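Local coordinates for protein carbonic anhydrase (Unidentified, PDB 3R1W) that probably catalyses the reversible hydration of carbon dioxide to bicarbonate, as a trimeric left-handed beta-helix enzyme of the gamma class, at residues M56-I61 / G85-I90; D121-E126 / A135-G140. One frame throughout, in Å; residues are numbered along the deposited sequence.

Interaction 1: M56-I61 / G85-I90; sequences MHHIRI and GYPLII
Ile-90 meets Ile-61 and Leu-88 meets Ile-59 on one face of the parallel strands 58-61 and 88-90, successive rungs of a left-handed beta-helix. Ile-90 and Leu-88 both look into its interior, where each also packs on Leu-73. Ile-90 lies alongside Ile-61, pointing the same way; its CD1 comes 4.0 Å from Ile-61 CG1, a match that follows from both isoleucines having CG1 beside the backbone N (chi1 -61° and -57°). Leu-88 crosses Ile-59 at a slant, with its CD2 3.8 Å from Ile-59 CG2. Ahead of the strands the packing passes to a ring. His-57 lays one face over the backbone of Tyr-86 and the ring of Pro-87, with its CD2 3.6 Å from Tyr-86 N. Both its nitrogens are engaged: ND1 accepts, in the ring plane, the N-H of His-58, and NE2 bonds Gly-84 O. A leucine at this position has no ring nitrogens for His-58 N and Gly-84 O, and the loop entering strand 88-90 would probably be less firmly fixed. Pro-87 CB also sits under the His-58 ring, 3.6 Å from its centroid, and so serves two imidazoles. The backbone ladder runs from Leu-88 N to His-58 O and from Arg-60 N to Leu-88 O, and it closes with Ile-90 N donating to Arg-60 O at 2.7 Å.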
loop_
_atom_site.group_PDB
_atom_site.type_symbol
_atom_site.label_atom_id
_atom_site.label_comp_id
_atom_site.label_asym_id
_atom_site.label_seq_id
_atom_site.Cartn_x
_atom_site.Cartn_y
_atom_site.Cartn_z
ATOM N N MET B 56 -9.393 2.570 -18.304
ATOM C CA MET B 56 -9.447 1.676 -19.461
ATOM C C MET B 56 -10.626 0.702 -19.458
ATOM O O MET B 56 -10.789 -0.074 -20.389
ATOM C CB MET B 56 -8.124 0.918 -19.604
ATOM C CG MET B 56 -6.937 1.845 -19.820
ATOM S SD MET B 56 -5.395 0.925 -19.943
ATOM C CE MET B 56 -5.195 0.343 -18.259
ATOM N N HIS B 57 -11.445 0.745 -18.415
ATOM C CA HIS B 57 -12.602 -0.145 -18.323
ATOM C C HIS B 57 -13.518 0.371 -17.228
ATOM O O HIS B 57 -13.153 1.311 -16.521
ATOM C CB HIS B 57 -12.159 -1.576 -18.018
ATOM C CG HIS B 57 -12.934 -2.616 -18.766
ATOM N ND1 HIS B 57 -14.304 -2.560 -18.914
ATOM C CD2 HIS B 57 -12.530 -3.723 -19.432
ATOM C CE1 HIS B 57 -14.711 -3.595 -19.629
ATOM N NE2 HIS B 57 -13.653 -4.317 -19.953
ATOM N N HIS B 58 -14.698 -0.229 -17.084
ATOM C CA HIS B 58 -15.653 0.266 -16.095
ATOM C C HIS B 58 -15.496 -0.367 -14.704
ATOM O O HIS B 58 -15.068 -1.515 -14.566
ATOM C CB HIS B 58 -17.108 0.172 -16.600
ATOM C CG HIS B 58 -17.582 -1.222 -16.886
ATOM N ND1 HIS B 58 -17.564 -1.772 -18.151
ATOM C CD2 HIS B 58 -18.133 -2.161 -16.079
ATOM C CE1 HIS B 58 -18.051 -2.999 -18.106
ATOM N NE2 HIS B 58 -18.419 -3.256 -16.861
ATOM N N ILE B 59 -15.821 0.419 -13.686
ATOM C CA ILE B 59 -15.839 -0.031 -12.296
ATOM C C ILE B 59 -17.213 0.320 -11.715
ATOM O O ILE B 59 -17.642 1.468 -11.778
ATOM C CB ILE B 59 -14.744 0.682 -11.469
ATOM C CG1 ILE B 59 -13.363 0.422 -12.084
ATOM C CG2 ILE B 59 -14.776 0.204 -10.013
ATOM C CD1 ILE B 59 -12.223 1.154 -11.379
ATOM N N ARG B 60 -17.890 -0.670 -11.136
ATOM C CA ARG B 60 -19.225 -0.474 -10.588
ATOM C C ARG B 60 -19.240 -0.992 -9.162
ATOM O O ARG B 60 -18.829 -2.123 -8.910
ATOM C CB ARG B 60 -20.257 -1.233 -11.430
ATOM C CG ARG B 60 -20.306 -0.789 -12.891
ATOM C CD ARG B 60 -20.894 0.613 -12.998
ATOM N NE ARG B 60 -20.956 1.072 -14.383
ATOM C CZ ARG B 60 -20.042 1.845 -14.966
ATOM N NH1 ARG B 60 -18.971 2.264 -14.284
ATOM N NH2 ARG B 60 -20.205 2.205 -16.236
ATOM N N ILE B 61 -19.676 -0.155 -8.230
ATOM C CA ILE B 61 -19.727 -0.549 -6.826
ATOM C C ILE B 61 -21.126 -0.297 -6.279
ATOM O O ILE B 61 -21.716 0.758 -6.517
ATOM C CB ILE B 61 -18.669 0.215 -5.994
ATOM C CG1 ILE B 61 -17.270 -0.032 -6.586
ATOM C CG2 ILE B 61 -18.739 -0.187 -4.522
ATOM C CD1 ILE B 61 -16.127 0.678 -5.866
ATOM N N GLY B 85 -11.105 -7.507 -22.110
ATOM C CA GLY B 85 -10.643 -6.927 -20.859
ATOM C C GLY B 85 -11.366 -7.477 -19.632
ATOM O O GLY B 85 -12.124 -8.445 -19.725
ATOM N N TYR B 86 -11.120 -6.856 -18.480
ATOM C CA TYR B 86 -11.757 -7.240 -17.222
ATOM C C TYR B 86 -12.188 -5.986 -16.476
ATOM O O TYR B 86 -11.346 -5.197 -16.033
ATOM C CB TYR B 86 -10.795 -8.047 -16.344
ATOM C CG TYR B 86 -10.457 -9.415 -16.885
ATOM C CD1 TYR B 86 -11.322 -10.486 -16.704
ATOM C CD2 TYR B 86 -9.268 -9.642 -17.565
ATOM C CE1 TYR B 86 -11.017 -11.744 -17.194
ATOM C CE2 TYR B 86 -8.953 -10.900 -18.059
ATOM C CZ TYR B 86 -9.833 -11.944 -17.872
ATOM O OH TYR B 86 -9.527 -13.194 -18.365
ATOM N N PRO B 87 -13.505 -5.781 -16.349
ATOM C CA PRO B 87 -13.999 -4.657 -15.556
ATOM C C PRO B 87 -14.001 -5.059 -14.088
ATOM O O PRO B 87 -13.651 -6.198 -13.770
ATOM C CB PRO B 87 -15.430 -4.504 -16.053
ATOM C CG PRO B 87 -15.832 -5.916 -16.388
ATOM C CD PRO B 87 -14.605 -6.571 -16.938
ATOM N N LEU B 88 -14.393 -4.138 -13.218
ATOM C CA LEU B 88 -14.445 -4.406 -11.788
ATOM C C LEU B 88 -15.866 -4.175 -11.296
ATOM O O LEU B 88 -16.388 -3.061 -11.377
ATOM C CB LEU B 88 -13.467 -3.483 -11.052
ATOM C CG LEU B 88 -13.409 -3.562 -9.528
ATOM C CD1 LEU B 88 -13.079 -4.971 -9.078
ATOM C CD2 LEU B 88 -12.364 -2.566 -9.032
ATOM N N ILE B 89 -16.489 -5.231 -10.781
ATOM C CA ILE B 89 -17.884 -5.172 -10.364
ATOM C C ILE B 89 -17.960 -5.585 -8.900
ATOM O O ILE B 89 -17.499 -6.667 -8.548
ATOM C CB ILE B 89 -18.745 -6.138 -11.196
ATOM C CG1 ILE B 89 -18.650 -5.776 -12.683
ATOM C CG2 ILE B 89 -20.199 -6.108 -10.724
ATOM C CD1 ILE B 89 -19.192 -4.397 -12.996
ATOM N N ILE B 90 -18.518 -4.714 -8.061
ATOM C CA ILE B 90 -18.591 -4.957 -6.618
ATOM C C ILE B 90 -20.002 -4.697 -6.096
ATOM O O ILE B 90 -20.605 -3.689 -6.426
ATOM C CB ILE B 90 -17.585 -4.056 -5.853
ATOM C CG1 ILE B 90 -16.156 -4.360 -6.301
ATOM C CG2 ILE B 90 -17.702 -4.285 -4.349
ATOM C CD1 ILE B 90 -15.135 -3.290 -5.883
#

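Interaction 2: D121-E126 / A135-G140; sequences DGAIVE and ATVSPG
Ala-123 and Val-137 meet through single methyl groups, Ala-123 CB lying 3.9 Å from Val-137 CG1, at a corner of the beta-helix where one coil turns over the next. Val-137 places that branch by its first torsion: CG1 is anti to the backbone N (chi1 180°), which carries it beside the carbonyl carbon and onto the alanine. The same alanine methyl has the carbonyl of Ser-138 on it as well, so the methyl meets a valine branch and a peptide oxygen on the same side.

The rest of the contact is made by two stacked turns. Asp-121 with Gly-122, and Pro-139 with Gly-140, both have the backbone angles of a type II turn, each glycine taking its positive phi. They are 18 residues apart, one coil of the helix. Asp-121 O faces the later turn: it accepts a weak, bent bond of 3.0 Å from Gly-140 N (126° at the hydrogen) and has Pro-139 CB 3.4 Å away. Gly-122 O receives a CA-H...O contact from Gly-140 CA at 3.4 Å.

The carboxylate of Asp-121 takes no part in this stacking. Swung away from the later turn, with chi1 at -77°, it is gripped at both oxygens: OD2 bonds Thr-76 OG1 and OD1 bonds His-103 ND1, which should hold it from turning.

Beyond the corner, strand 124-125 runs between strands 106-107 and 142-143, Ile-124 bonding the backbone of Lys-141 and Leu-143, and Val-125 that of Thr-106. Strand 136-137, arriving from a different sheet beside strand 118-119, sends Val-137 inward onto Leu-143, where Val-125 packs too.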
loop_
_atom_site.group_PDB
_atom_site.type_symbol
_atom_site.label_atom_id
_atom_site.label_comp_id
_atom_site.label_asym_id
_atom_site.label_seq_id
_atom_site.Cartn_x
_atom_site.Cartn_y
_atom_site.Cartn_z
ATOM N N ASP B 121 -7.593 -10.730 -11.853
ATOM C CA ASP B 121 -8.472 -10.677 -13.026
ATOM C C ASP B 121 -9.363 -11.905 -13.180
ATOM O O ASP B 121 -8.885 -13.040 -13.160
ATOM C CB ASP B 121 -7.660 -10.505 -14.317
ATOM C CG ASP B 121 -7.170 -9.075 -14.534
ATOM O OD1 ASP B 121 -7.610 -8.167 -13.812
ATOM O OD2 ASP B 121 -6.344 -8.861 -15.453
ATOM N N GLY B 122 -10.654 -11.664 -13.361
ATOM C CA GLY B 122 -11.578 -12.730 -13.689
ATOM C C GLY B 122 -12.007 -13.553 -12.496
ATOM O O GLY B 122 -12.806 -14.480 -12.631
ATOM N N ALA B 123 -11.486 -13.223 -11.319
ATOM C CA ALA B 123 -11.938 -13.897 -10.110
ATOM C C ALA B 123 -13.399 -13.542 -9.818
ATOM O O ALA B 123 -13.851 -12.442 -10.108
ATOM C CB ALA B 123 -11.034 -13.536 -8.917
ATOM N N ILE B 124 -14.131 -14.485 -9.234
ATOM C CA ILE B 124 -15.519 -14.252 -8.877
ATOM C C ILE B 124 -15.728 -14.614 -7.417
ATOM O O ILE B 124 -15.526 -15.758 -7.020
ATOM C CB ILE B 124 -16.475 -15.097 -9.758
ATOM C CG1 ILE B 124 -16.376 -14.651 -11.218
ATOM C CG2 ILE B 124 -17.904 -14.985 -9.256
ATOM C CD1 ILE B 124 -17.112 -15.555 -12.195
ATOM N N VAL B 125 -16.100 -13.627 -6.612
ATOM C CA VAL B 125 -16.402 -13.870 -5.208
ATOM C C VAL B 125 -17.911 -13.821 -5.007
ATOM O O VAL B 125 -18.547 -12.786 -5.218
ATOM C CB VAL B 125 -15.721 -12.830 -4.298
ATOM C CG1 VAL B 125 -15.957 -13.170 -2.826
ATOM C CG2 VAL B 125 -14.224 -12.755 -4.600
ATOM N N GLU B 126 -18.493 -14.948 -4.614
ATOM C CA GLU B 126 -19.937 -15.012 -4.414
ATOM C C GLU B 126 -20.382 -14.264 -3.147
ATOM O O GLU B 126 -19.550 -13.747 -2.393
ATOM C CB GLU B 126 -20.404 -16.474 -4.413
ATOM C CG GLU B 126 -20.128 -17.161 -5.744
ATOM C CD GLU B 126 -20.605 -18.603 -5.801
ATOM O OE1 GLU B 126 -21.126 -19.116 -4.788
ATOM O OE2 GLU B 126 -20.451 -19.224 -6.872
ATOM N N ALA B 135 -4.769 -12.581 1.847
ATOM C CA ALA B 135 -5.006 -13.650 0.875
ATOM C C ALA B 135 -4.767 -13.178 -0.551
ATOM O O ALA B 135 -4.909 -11.996 -0.855
ATOM C CB ALA B 135 -6.417 -14.192 1.009
ATOM N N THR B 136 -4.402 -14.109 -1.426
ATOM C CA THR B 136 -4.387 -13.810 -2.854
ATOM C C THR B 136 -5.324 -14.754 -3.590
ATOM O O THR B 136 -5.092 -15.967 -3.641
ATOM C CB THR B 136 -2.991 -13.936 -3.469
ATOM O OG1 THR B 136 -2.094 -13.019 -2.833
ATOM C CG2 THR B 136 -3.053 -13.630 -4.957
ATOM N N VAL B 137 -6.384 -14.189 -4.156
ATOM C CA VAL B 137 -7.346 -14.956 -4.937
ATOM C C VAL B 137 -6.900 -14.927 -6.388
ATOM O O VAL B 137 -6.916 -13.878 -7.028
ATOM C CB VAL B 137 -8.765 -14.371 -4.797
ATOM C CG1 VAL B 137 -9.780 -15.164 -5.619
ATOM C CG2 VAL B 137 -9.176 -14.344 -3.323
ATOM N N SER B 138 -6.520 -16.093 -6.901
ATOM C CA SER B 138 -5.885 -16.203 -8.213
ATOM C C SER B 138 -6.811 -15.797 -9.364
ATOM O O SER B 138 -8.025 -15.807 -9.222
ATOM C CB SER B 138 -5.396 -17.640 -8.425
ATOM O OG SER B 138 -4.438 -18.008 -7.449
ATOM N N PRO B 139 -6.229 -15.446 -10.518
ATOM C CA PRO B 139 -7.069 -15.067 -11.658
ATOM C C PRO B 139 -8.050 -16.189 -11.998
ATOM O O PRO B 139 -7.646 -17.355 -12.097
ATOM C CB PRO B 139 -6.052 -14.884 -12.792
ATOM C CG PRO B 139 -4.768 -14.565 -12.090
ATOM C CD PRO B 139 -4.795 -15.389 -10.843
ATOM N N GLY B 140 -9.325 -15.834 -12.149
ATOM C CA GLY B 140 -10.347 -16.785 -12.559
ATOM C C GLY B 140 -10.912 -17.643 -11.443
ATOM O O GLY B 140 -11.836 -18.429 -11.662
#

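How the interactions relate
Along the chain interaction 1 is complete before interaction 2 begins, and their centres are about 14 Å apart. Strands 58-61, 88-90 and 124-125 belong to one parallel sheet of the beta-helix, with strand 106-107 between the last two; strand 136-137 lies in another sheet, so interaction 2 spans a corner while interaction 1 joins strands within one face. The two touch through Tyr-86, whose CD1 lies 3.6 Å from Gly-122 N and whose CD2 packs on Asp-121 OD2. Thr-76, which already holds the Asp-121 side chain, also bonds the backbone of Tyr-86. Tyr-86 thus bridges from its own coil to the corner two coils further on, past the coil of strand 106-107.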